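Local coordinates for protein putative P450-like enzyme (Streptomyces himastatinicus ATCC 53653, PDB 5Z9J) that binds heme b and probably acts as a cytochrome P450-type monooxygenase in bacterial secondary metabolism, at residues A231-L234 with L235-G238; A93-P96 with S97-A100; R350-A353 with R354-S357; E182-L185 with L186-M189. All coordinates share one frame; numbering follows the deposited sequence.

Contact 1: residues A231-L234 with L235-G238. With HEM (protoporphyrin IX containing Fe), chain E.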
loop_
_atom_site.group_PDB
_atom_site.type_symbol
_atom_site.label_atom_id
_atom_site.label_comp_id
_atom_site.label_asym_id
_atom_site.label_seq_id
_atom_site.Cartn_x
_atom_site.Cartn_y
_atom_site.Cartn_z
ATOM N N ALA A 231 6.875 1.391 -12.956
ATOM C CA ALA A 231 6.544 2.699 -12.398
ATOM C C ALA A 231 5.096 2.744 -11.857
ATOM O O ALA A 231 4.873 3.273 -10.776
ATOM C CB ALA A 231 6.758 3.770 -13.391
ATOM N N ASN A 232 4.143 2.147 -12.559
ATOM C CA ASN A 232 2.774 2.228 -12.120
ATOM C C ASN A 232 2.713 1.528 -10.771
ATOM O O ASN A 232 2.020 1.974 -9.896
ATOM C CB ASN A 232 1.809 1.427 -12.987
ATOM C CG ASN A 232 0.325 1.758 -12.720
ATOM O OD1 ASN A 232 -0.048 2.339 -11.682
ATOM N ND2 ASN A 232 -0.515 0.994 -13.442
ATOM N N ARG A 233 3.432 0.412 -10.635
ATOM C CA ARG A 233 3.371 -0.395 -9.404
ATOM C C ARG A 233 3.983 0.395 -8.234
ATOM O O ARG A 233 3.452 0.349 -7.137
ATOM C CB ARG A 233 4.068 -1.765 -9.566
ATOM C CG ARG A 233 4.028 -2.658 -8.270
ATOM C CD ARG A 233 2.596 -2.777 -7.734
ATOM N NE ARG A 233 1.689 -3.448 -8.666
ATOM C CZ ARG A 233 0.351 -3.407 -8.630
ATOM N NH1 ARG A 233 -0.295 -2.686 -7.723
ATOM N NH2 ARG A 233 -0.355 -4.094 -9.514
ATOM N N LEU A 234 5.053 1.148 -8.476
ATOM C CA LEU A 234 5.627 1.976 -7.425
ATOM C C LEU A 234 4.628 3.060 -6.985
ATOM O O LEU A 234 4.336 3.196 -5.786
ATOM C CB LEU A 234 6.952 2.600 -7.886
ATOM C CG LEU A 234 7.969 1.460 -8.037
ATOM C CD1 LEU A 234 9.242 1.892 -8.631
ATOM C CD2 LEU A 234 8.212 0.790 -6.643
ATOM N N LEU A 235 4.037 3.753 -7.952
ATOM C CA LEU A 235 3.021 4.780 -7.653
ATOM C C LEU A 235 1.866 4.210 -6.866
ATOM O O LEU A 235 1.521 4.746 -5.786
ATOM C CB LEU A 235 2.457 5.366 -8.913
ATOM C CG LEU A 235 3.514 6.257 -9.580
ATOM C CD1 LEU A 235 2.971 6.606 -10.931
ATOM C CD2 LEU A 235 3.746 7.520 -8.731
ATOM N N VAL A 236 1.259 3.159 -7.405
ATOM C CA VAL A 236 0.030 2.659 -6.782
ATOM C C VAL A 236 0.347 2.096 -5.443
ATOM O O VAL A 236 -0.457 2.275 -4.523
ATOM C CB VAL A 236 -0.681 1.584 -7.625
ATOM C CG1 VAL A 236 -1.727 0.773 -6.794
ATOM C CG2 VAL A 236 -1.316 2.205 -8.815
ATOM N N ASN A 237 1.486 1.415 -5.319
ATOM C CA ASN A 237 1.770 0.759 -4.026
ATOM C C ASN A 237 2.282 1.648 -2.923
ATOM O O ASN A 237 2.221 1.288 -1.721
ATOM C CB ASN A 237 2.723 -0.430 -4.208
ATOM C CG ASN A 237 1.967 -1.705 -4.634
ATOM O OD1 ASN A 237 0.867 -1.635 -5.204
ATOM N ND2 ASN A 237 2.544 -2.866 -4.336
ATOM N N GLY A 238 2.859 2.763 -3.345
ATOM C CA GLY A 238 3.517 3.669 -2.448
ATOM C C GLY A 238 2.791 4.954 -2.127
ATOM O O GLY A 238 3.301 5.717 -1.328
HETATM C CHA HEM E . 4.655 -4.835 -1.506
HETATM C CHB HEM E . 2.280 -2.636 2.035
HETATM C CHC HEM E . 4.594 1.458 0.906
HETATM C CHD HEM E . 6.190 -0.476 -3.163
HETATM C C1A HEM E . 3.815 -4.669 -0.428
HETATM C C2A HEM E . 3.005 -5.681 0.255
HETATM C C3A HEM E . 2.358 -5.072 1.253
HETATM C C4A HEM E . 2.727 -3.649 1.221
HETATM C CMA HEM E . 1.382 -5.736 2.233
HETATM C CAA HEM E . 2.916 -7.181 -0.093
HETATM C CBA HEM E . 2.000 -7.423 -1.299
HETATM C CGA HEM E . 1.663 -8.909 -1.477
HETATM O O1A HEM E . 0.801 -9.267 -2.317
HETATM O O2A HEM E . 2.257 -9.782 -0.818
HETATM C C1B HEM E . 2.754 -1.355 2.074
HETATM C C2B HEM E . 2.470 -0.411 3.122
HETATM C C3B HEM E . 3.112 0.721 2.812
HETATM C C4B HEM E . 3.796 0.519 1.544
HETATM C CMB HEM E . 1.586 -0.759 4.333
HETATM C CAB HEM E . 3.169 2.059 3.557
HETATM C CBB HEM E . 2.589 2.273 4.738
HETATM C C1C HEM E . 5.268 1.310 -0.292
HETATM C C2C HEM E . 6.101 2.331 -0.974
HETATM C C3C HEM E . 6.535 1.770 -2.094
HETATM C C4C HEM E . 5.983 0.441 -2.156
HETATM C CMC HEM E . 6.390 3.729 -0.398
HETATM C CAC HEM E . 7.418 2.295 -3.251
HETATM C CBC HEM E . 7.986 3.492 -3.273
HETATM C C1D HEM E . 5.889 -1.797 -3.103
HETATM C C2D HEM E . 6.156 -2.728 -4.159
HETATM C C3D HEM E . 5.700 -4.075 -3.627
HETATM C C4D HEM E . 5.186 -3.842 -2.308
HETATM C CMD HEM E . 6.776 -2.440 -5.549
HETATM C CAD HEM E . 5.718 -5.396 -4.403
HETATM C CBD HEM E . 6.996 -6.162 -4.136
HETATM C CGD HEM E . 6.859 -7.540 -4.759
HETATM O O1D HEM E . 5.738 -7.953 -5.137
HETATM O O2D HEM E . 7.891 -8.253 -4.855
HETATM N NA HEM E . 3.606 -3.475 0.203
HETATM N NB HEM E . 3.554 -0.749 1.111
HETATM N NC HEM E . 5.230 0.215 -1.073
HETATM N ND HEM E . 5.343 -2.484 -2.002
HETATM FE FE HEM E . 4.574 -1.661 -0.409
#
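The bent chain of Arg-233 folds over the amide of Asn-237, one turn further along the helix. This is the end of helix 224-238, the first part of the long distal helix of the P450 fold, where it reaches the heme. Arg-233 CD lies 3.3 Å from Asn-237 CG and nearly as close to both polar atoms of the amide, which places the methylene over the flat group. Bends at chi2 (51°) and chi3 (63°) turn the guanidinium back, and NH1 donates to Asn-237 OD1 at 3.0 Å. The oxygen lies near the guanidinium plane, but the donor is tilted 34° from the carbonyl plane. NH2 of Arg-233 forms a salt bridge with Asp-74; NH1 and NH2 thus have separate partners. A leucine in place of Arg-233 would probably leave Asp-74 without its charged mate and the Asn-237 amide without its NH1 donor. Asn-232 OD1, by contrast, is buried in a tight approach to Val-236 CG2, 3.1 Å away, and has no polar partner in the model. Leu-234 CD2 turns to the porphyrin, 3.7 Å from methyl CMD. The carbonyl of Asn-237 also accepts from Thr-241 OG1, consistent with the interrupted distal helix of this family. At the helix end, Gly-238 CA approaches heme C2C to 3.3 Å, and Asn-237 O stands 3.3 Å from heme NC.

Contact 2: residues A93-P96 with S97-A100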
loop_
_atom_site.group_PDB
_atom_site.type_symbol
_atom_site.label_atom_id
_atom_site.label_comp_id
_atom_site.label_asym_id
_atom_site.label_seq_id
_atom_site.Cartn_x
_atom_site.Cartn_y
_atom_site.Cartn_z
ATOM N N ALA A 93 17.911 -0.731 -8.508
ATOM C CA ALA A 93 17.735 0.582 -9.090
ATOM C C ALA A 93 17.693 1.605 -7.978
ATOM O O ALA A 93 18.243 2.695 -8.113
ATOM C CB ALA A 93 16.479 0.632 -9.945
ATOM N N PHE A 94 17.152 1.200 -6.835
ATOM C CA PHE A 94 17.178 2.055 -5.645
ATOM C C PHE A 94 18.582 2.139 -5.114
ATOM O O PHE A 94 18.854 1.607 -4.036
ATOM C CB PHE A 94 16.303 1.497 -4.526
ATOM C CG PHE A 94 14.873 1.908 -4.600
ATOM C CD1 PHE A 94 14.054 1.427 -5.604
ATOM C CD2 PHE A 94 14.345 2.756 -3.652
ATOM C CE1 PHE A 94 12.721 1.789 -5.672
ATOM C CE2 PHE A 94 13.019 3.120 -3.705
ATOM C CZ PHE A 94 12.200 2.636 -4.726
ATOM N N THR A 95 19.459 2.811 -5.844
ATOM C CA THR A 95 20.858 2.931 -5.450
ATOM C C THR A 95 21.021 3.704 -4.161
ATOM O O THR A 95 20.145 4.480 -3.791
ATOM C CB THR A 95 21.678 3.629 -6.523
ATOM O OG1 THR A 95 21.203 4.975 -6.692
ATOM C CG2 THR A 95 21.602 2.842 -7.826
ATOM N N PRO A 96 22.157 3.495 -3.476
ATOM C CA PRO A 96 22.428 4.217 -2.226
ATOM C C PRO A 96 22.406 5.748 -2.357
ATOM O O PRO A 96 22.045 6.397 -1.379
ATOM C CB PRO A 96 23.846 3.738 -1.854
ATOM C CG PRO A 96 23.953 2.381 -2.480
ATOM C CD PRO A 96 23.197 2.489 -3.771
ATOM N N SER A 97 22.733 6.296 -3.531
ATOM C CA SER A 97 22.649 7.743 -3.739
ATOM C C SER A 97 21.203 8.198 -3.760
ATOM O O SER A 97 20.851 9.196 -3.122
ATOM C CB SER A 97 23.322 8.173 -5.043
ATOM O OG SER A 97 24.716 7.932 -5.017
ATOM N N LEU A 98 20.381 7.482 -4.519
ATOM C CA LEU A 98 18.954 7.765 -4.590
ATOM C C LEU A 98 18.285 7.781 -3.239
ATOM O O LEU A 98 17.468 8.653 -2.964
ATOM C CB LEU A 98 18.234 6.755 -5.487
ATOM C CG LEU A 98 18.147 7.034 -6.995
ATOM C CD1 LEU A 98 19.386 7.719 -7.559
ATOM C CD2 LEU A 98 17.850 5.747 -7.758
ATOM N N VAL A 99 18.584 6.797 -2.407
ATOM C CA VAL A 99 17.951 6.744 -1.091
ATOM C C VAL A 99 18.315 7.962 -0.259
ATOM O O VAL A 99 17.439 8.602 0.348
ATOM C CB VAL A 99 18.353 5.489 -0.344
ATOM C CG1 VAL A 99 17.597 5.399 0.979
ATOM C CG2 VAL A 99 18.074 4.281 -1.212
ATOM N N ALA A 100 19.610 8.283 -0.280
ATOM C CA ALA A 100 20.162 9.441 0.408
ATOM C C ALA A 100 19.507 10.724 -0.066
ATOM O O ALA A 100 19.069 11.555 0.737
ATOM C CB ALA A 100 21.650 9.510 0.181
#
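Phe-94, whose phenyl group is the one aromatic ring here, lays neither face nor edge against residues 97-100. Its CD2 remains 4.7 Å from Val-99 CG2, and the ring turns instead toward Leu-141 and the heme, whose nearest atoms are about 5 Å from the Phe-94 side chain. The Phe-94 carbonyl does touch Val-99, with O 4.0 Å from CG2. Pro-96 directs its CB away from residues 97-100. What joins the two segments is therefore mostly hydroxyl, carbonyl and methyl contact. A chi1 of 63° brings Thr-95 OG1 in over the main chain, where it faces the first-turn N-H groups of helix 96-116. It accepts from Leu-98 N at 3.4 Å, a weak bond although the angle at the hydrogen is 167°. The motif is an N-cap: Phe-94 centres an inverse gamma turn closing helix 82-93, Thr-95 caps helix 96-116, and Pro-96 opens its first turn. In the P450 fold this is the sharp link between the C and D helices. The same threonine also gives its main-chain carbonyl, Val-99 N donating to Thr-95 O at 3.1 Å, so Thr-95 meets two successive N-H groups. Leu-98 packs back on the turn. Its CD1 lies 3.4 Å from Thr-95 OG1, while CD2 reaches Ala-93 O at 3.1 Å, the carbonyl that accepts from Thr-95 N in the gamma turn. Beyond the two segments, Leu-208 of helix 208-214 touches both Ala-93 and Leu-98, and Leu-141 covers Leu-98 as well as Phe-94.

Contact 3: residues R350-A353 with R354-S357. With HEM (protoporphyrin IX containing Fe), chain E.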
loop_
_atom_site.group_PDB
_atom_site.type_symbol
_atom_site.label_atom_id
_atom_site.label_comp_id
_atom_site.label_asym_id
_atom_site.label_seq_id
_atom_site.Cartn_x
_atom_site.Cartn_y
_atom_site.Cartn_z
ATOM N N ARG A 350 9.469 -0.435 1.745
ATOM C CA ARG A 350 9.361 -0.343 3.218
ATOM C C ARG A 350 10.270 0.735 3.846
ATOM O O ARG A 350 9.807 1.533 4.670
ATOM C CB ARG A 350 9.681 -1.695 3.852
ATOM C CG ARG A 350 11.142 -2.086 3.727
ATOM C CD ARG A 350 11.390 -3.531 4.029
ATOM N NE ARG A 350 12.732 -3.914 3.594
ATOM C CZ ARG A 350 13.059 -4.309 2.367
ATOM N NH1 ARG A 350 12.139 -4.421 1.411
ATOM N NH2 ARG A 350 14.323 -4.615 2.114
ATOM N N GLN A 351 11.527 0.811 3.396
ATOM C CA GLN A 351 12.483 1.774 3.907
ATOM C C GLN A 351 12.028 3.217 3.622
ATOM O O GLN A 351 11.970 4.047 4.522
ATOM C CB GLN A 351 13.875 1.511 3.307
ATOM C CG GLN A 351 14.898 2.516 3.786
ATOM C CD GLN A 351 16.345 2.162 3.499
ATOM O OE1 GLN A 351 16.668 1.182 2.789
ATOM N NE2 GLN A 351 17.235 3.004 4.005
ATOM N N LEU A 352 11.662 3.506 2.377
ATOM C CA LEU A 352 11.123 4.820 2.047
ATOM C C LEU A 352 9.843 5.155 2.815
ATOM O O LEU A 352 9.635 6.307 3.211
ATOM C CB LEU A 352 10.848 4.929 0.537
ATOM C CG LEU A 352 10.063 6.177 0.103
ATOM C CD1 LEU A 352 10.769 7.439 0.616
ATOM C CD2 LEU A 352 10.012 6.294 -1.448
ATOM N N ALA A 353 8.954 4.168 2.959
ATOM C CA ALA A 353 7.664 4.415 3.619
ATOM C C ALA A 353 7.862 4.748 5.091
ATOM O O ALA A 353 7.199 5.634 5.618
ATOM C CB ALA A 353 6.723 3.225 3.439
ATOM N N ARG A 354 8.744 3.998 5.751
ATOM C CA ARG A 354 9.101 4.265 7.138
ATOM C C ARG A 354 9.869 5.608 7.253
ATOM O O ARG A 354 9.619 6.401 8.131
ATOM C CB ARG A 354 9.944 3.126 7.645
ATOM C CG ARG A 354 9.156 1.833 7.923
ATOM C CD ARG A 354 10.092 0.640 8.103
ATOM N NE ARG A 354 9.385 -0.573 8.559
ATOM C CZ ARG A 354 9.819 -1.827 8.398
ATOM N NH1 ARG A 354 10.937 -2.067 7.739
ATOM N NH2 ARG A 354 9.128 -2.859 8.928
ATOM N N MET A 355 10.754 5.898 6.318
ATOM C CA MET A 355 11.514 7.168 6.430
ATOM C C MET A 355 10.527 8.361 6.328
ATOM O O MET A 355 10.544 9.255 7.133
ATOM C CB MET A 355 12.598 7.249 5.345
ATOM C CG MET A 355 13.439 8.514 5.396
ATOM S SD MET A 355 12.731 9.590 4.230
ATOM C CE MET A 355 13.147 8.761 2.711
ATOM N N GLU A 356 9.618 8.301 5.378
ATOM C CA GLU A 356 8.622 9.351 5.122
ATOM C C GLU A 356 7.667 9.573 6.249
ATOM O O GLU A 356 7.352 10.690 6.617
ATOM C CB GLU A 356 7.719 8.991 3.939
ATOM C CG GLU A 356 8.324 9.004 2.621
ATOM C CD GLU A 356 7.279 8.746 1.561
ATOM O OE1 GLU A 356 6.986 9.728 0.870
ATOM O OE2 GLU A 356 6.760 7.607 1.401
ATOM N N SER A 357 7.094 8.474 6.694
ATOM C CA SER A 357 6.109 8.514 7.746
ATOM C C SER A 357 6.726 9.045 9.042
ATOM O O SER A 357 6.158 9.892 9.694
ATOM C CB SER A 357 5.547 7.112 7.983
ATOM O OG SER A 357 4.821 6.759 6.840
HETATM C CHA HEM E . 4.655 -4.835 -1.506
HETATM C CHB HEM E . 2.280 -2.636 2.035
HETATM C CHC HEM E . 4.594 1.458 0.906
HETATM C CHD HEM E . 6.190 -0.476 -3.163
HETATM C C1A HEM E . 3.815 -4.669 -0.428
HETATM C C2A HEM E . 3.005 -5.681 0.255
HETATM C C3A HEM E . 2.358 -5.072 1.253
HETATM C C4A HEM E . 2.727 -3.649 1.221
HETATM C CMA HEM E . 1.382 -5.736 2.233
HETATM C CAA HEM E . 2.916 -7.181 -0.093
HETATM C CBA HEM E . 2.000 -7.423 -1.299
HETATM C CGA HEM E . 1.663 -8.909 -1.477
HETATM O O1A HEM E . 0.801 -9.267 -2.317
HETATM O O2A HEM E . 2.257 -9.782 -0.818
HETATM C C1B HEM E . 2.754 -1.355 2.074
HETATM C C2B HEM E . 2.470 -0.411 3.122
HETATM C C3B HEM E . 3.112 0.721 2.812
HETATM C C4B HEM E . 3.796 0.519 1.544
HETATM C CMB HEM E . 1.586 -0.759 4.333
HETATM C CAB HEM E . 3.169 2.059 3.557
HETATM C CBB HEM E . 2.589 2.273 4.738
HETATM C C1C HEM E . 5.268 1.310 -0.292
HETATM C C2C HEM E . 6.101 2.331 -0.974
HETATM C C3C HEM E . 6.535 1.770 -2.094
HETATM C C4C HEM E . 5.983 0.441 -2.156
HETATM C CMC HEM E . 6.390 3.729 -0.398
HETATM C CAC HEM E . 7.418 2.295 -3.251
HETATM C CBC HEM E . 7.986 3.492 -3.273
HETATM C C1D HEM E . 5.889 -1.797 -3.103
HETATM C C2D HEM E . 6.156 -2.728 -4.159
HETATM C C3D HEM E . 5.700 -4.075 -3.627
HETATM C C4D HEM E . 5.186 -3.842 -2.308
HETATM C CMD HEM E . 6.776 -2.440 -5.549
HETATM C CAD HEM E . 5.718 -5.396 -4.403
HETATM C CBD HEM E . 6.996 -6.162 -4.136
HETATM C CGD HEM E . 6.859 -7.540 -4.759
HETATM O O1D HEM E . 5.738 -7.953 -5.137
HETATM O O2D HEM E . 7.891 -8.253 -4.855
HETATM N NA HEM E . 3.606 -3.475 0.203
HETATM N NB HEM E . 3.554 -0.749 1.111
HETATM N NC HEM E . 5.230 0.215 -1.073
HETATM N ND HEM E . 5.343 -2.484 -2.002
HETATM FE FE HEM E . 4.574 -1.661 -0.409
#
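Ala-353 O is gripped twice by one residue: Ser-357 donates from OG at 2.9 Å and from its backbone N at 3.0 Å. The two donors arrive on opposite faces of the carbonyl plane. Chi1 of -67° swings the hydroxyl back along the helix to this carbonyl and satisfies OG in a buried place. Apolar contact carries the neighbouring face. Leu-352 CD1 presses on Met-355 CE at 3.4 Å, tighter than usual for two carbons, and touches Glu-356 CG at 3.5 Å. Glu-356 thus uses its methylene as an apolar surface, flanked outside by Met-137 and Pro-134, while its carboxylate packs beside the same leucine, OE2 3.8 Å from Leu-352 CG. With an alanine here, which lacks both CG and the carboxylate, that side of Leu-352 is likely to be left with a gap, freeing the leucine to shift from the methionine. Arg-354 runs extended, with NH1 4.0 Å from Arg-350 CD, and the two guanidinium planes stand almost perpendicular (86°). The like charges have other anchors: Arg-354 NE salt-bridges Glu-275, and Arg-350 NH1 bonds to Cys-347 O. Toward the porphyrin, Ala-353 CB lies 3.7 Å from vinyl CAB and Leu-352 CD2 3.9 Å from vinyl CBC. This is the start of the P450 L helix, which leaves the iron-ligating Cys-347 loop and runs beneath the proximal side of the heme.

Contact 4: residues E182-L185 with L186-M189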
loop_
_atom_site.group_PDB
_atom_site.type_symbol
_atom_site.label_atom_id
_atom_site.label_comp_id
_atom_site.label_asym_id
_atom_site.label_seq_id
_atom_site.Cartn_x
_atom_site.Cartn_y
_atom_site.Cartn_z
ATOM N N GLU A 182 -9.379 -0.554 -17.792
ATOM C CA GLU A 182 -8.018 -0.804 -17.294
ATOM C C GLU A 182 -7.010 -0.788 -18.441
ATOM O O GLU A 182 -5.903 -0.264 -18.306
ATOM C CB GLU A 182 -7.919 -2.148 -16.554
ATOM C CG GLU A 182 -6.521 -2.455 -15.982
ATOM C CD GLU A 182 -6.531 -3.580 -14.929
ATOM O OE1 GLU A 182 -7.640 -4.022 -14.552
ATOM O OE2 GLU A 182 -5.435 -4.014 -14.482
ATOM N N LEU A 183 -7.390 -1.399 -19.557
ATOM C CA LEU A 183 -6.531 -1.450 -20.732
ATOM C C LEU A 183 -6.265 -0.071 -21.336
ATOM O O LEU A 183 -5.127 0.239 -21.724
ATOM C CB LEU A 183 -7.140 -2.370 -21.797
ATOM C CG LEU A 183 -6.426 -2.401 -23.158
ATOM C CD1 LEU A 183 -5.019 -2.940 -23.056
ATOM C CD2 LEU A 183 -7.217 -3.243 -24.145
ATOM N N GLU A 184 -7.310 0.752 -21.408
ATOM C CA GLU A 184 -7.162 2.094 -21.950
ATOM C C GLU A 184 -6.193 2.887 -21.060
ATOM O O GLU A 184 -5.396 3.676 -21.553
ATOM C CB GLU A 184 -8.528 2.782 -22.051
ATOM C CG GLU A 184 -9.548 2.057 -22.964
ATOM C CD GLU A 184 -9.228 2.156 -24.446
ATOM O OE1 GLU A 184 -8.441 3.047 -24.837
ATOM O OE2 GLU A 184 -9.778 1.353 -25.233
ATOM N N LEU A 185 -6.216 2.619 -19.756
ATOM C CA LEU A 185 -5.366 3.361 -18.844
ATOM C C LEU A 185 -3.930 2.853 -18.939
ATOM O O LEU A 185 -2.982 3.652 -18.933
ATOM C CB LEU A 185 -5.879 3.225 -17.393
ATOM C CG LEU A 185 -5.065 3.930 -16.316
ATOM C CD1 LEU A 185 -4.959 5.410 -16.599
ATOM C CD2 LEU A 185 -5.657 3.707 -14.929
ATOM N N LEU A 186 -3.763 1.563 -19.197
ATOM C CA LEU A 186 -2.416 1.029 -19.346
ATOM C C LEU A 186 -1.760 1.560 -20.590
ATOM O O LEU A 186 -0.557 1.792 -20.610
ATOM C CB LEU A 186 -2.425 -0.491 -19.433
ATOM C CG LEU A 186 -2.843 -1.159 -18.151
ATOM C CD1 LEU A 186 -2.876 -2.671 -18.320
ATOM C CD2 LEU A 186 -1.905 -0.731 -17.038
ATOM N N TRP A 187 -2.560 1.798 -21.618
ATOM C CA TRP A 187 -2.024 2.339 -22.855
ATOM C C TRP A 187 -1.639 3.793 -22.714
ATOM O O TRP A 187 -0.632 4.224 -23.263
ATOM C CB TRP A 187 -3.020 2.183 -23.988
ATOM C CG TRP A 187 -2.985 0.845 -24.653
ATOM C CD1 TRP A 187 -1.923 0.000 -24.725
ATOM C CD2 TRP A 187 -4.044 0.226 -25.399
ATOM N NE1 TRP A 187 -2.256 -1.123 -25.451
ATOM C CE2 TRP A 187 -3.552 -1.008 -25.877
ATOM C CE3 TRP A 187 -5.363 0.591 -25.700
ATOM C CZ2 TRP A 187 -4.331 -1.884 -26.636
ATOM C CZ3 TRP A 187 -6.139 -0.280 -26.454
ATOM C CH2 TRP A 187 -5.618 -1.502 -26.915
ATOM N N GLU A 188 -2.388 4.535 -21.914
ATOM C CA GLU A 188 -2.041 5.928 -21.706
ATOM C C GLU A 188 -0.769 6.072 -20.891
ATOM O O GLU A 188 0.105 6.867 -21.226
ATOM C CB GLU A 188 -3.188 6.671 -21.018
ATOM C CG GLU A 188 -2.817 8.083 -20.595
ATOM C CD GLU A 188 -3.921 8.802 -19.852
ATOM O OE1 GLU A 188 -5.104 8.425 -19.992
ATOM O OE2 GLU A 188 -3.593 9.735 -19.101
ATOM N N MET A 189 -0.624 5.240 -19.887
ATOM C CA MET A 189 0.592 5.217 -19.097
ATOM C C MET A 189 1.794 4.723 -19.870
ATOM O O MET A 189 2.890 5.236 -19.716
ATOM C CB MET A 189 0.390 4.335 -17.861
ATOM C CG MET A 189 -0.829 4.724 -17.078
ATOM S SD MET A 189 -0.892 4.040 -15.400
ATOM C CE MET A 189 -1.839 2.566 -15.673
#
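Leu-183 packs over one face of the Trp-187 indole in a CH-pi contact, with CG 3.8 Å from the centroid of the six-membered ring and only 7° off its normal. CD2 extends the cover to CH2 at 3.6 Å, and CD1 sits above the same face, displaced toward the rim near CE2. Trp-187 chi1 of -84° lays the ring back over the preceding turn, on the side of Leu-183. The second apolar pair is Leu-185 with Met-189: the methionine bends at chi3 so that CE meets Leu-185 CG at 3.6 Å. Electrostatic contact is slight. Glu-184 OE1 comes to the indole edge, 4.0 Å from CE3, its carboxylate turned 82° from the ring. Glu-188 OE2 instead accepts from Trp-155 NE1. Backbone bonds join all four i to i+4 pairs, and Met-189 N to Leu-185 O is the straightest. The chemistry implies two roles along helix 172-202, probably the P450 G helix: Leu-183, itself also on Ile-70, shelters one face of an exposed indole, while Leu-185 and Met-189 pack on Trp-155 and join the helix to helix 147-163.

Contacts 1 and 3 both touch the heme, from its distal and proximal sides, and their centres are about 14 Å apart. No atoms of the two meet; the nearest are about 5 Å apart. Contact 4 packs on contact 1, where Met-189 CE lies against the Asn-232 amide; the modelled 3.0 Å from CE to Asn-232 ND2 is unusually short and its exact value doubtful. Contact 2 meets contact 3 instead, Val-99 CG1 lying 3.9 Å from Gln-351 NE2, so the capped helix 96-116 borders the helix that follows Cys-347. Contact 4 is remote from contacts 2 and 3, each centre about 29 Å away. Contact 4 thus leads to the distal side through contact 1, and contact 2 to the proximal side through contact 3.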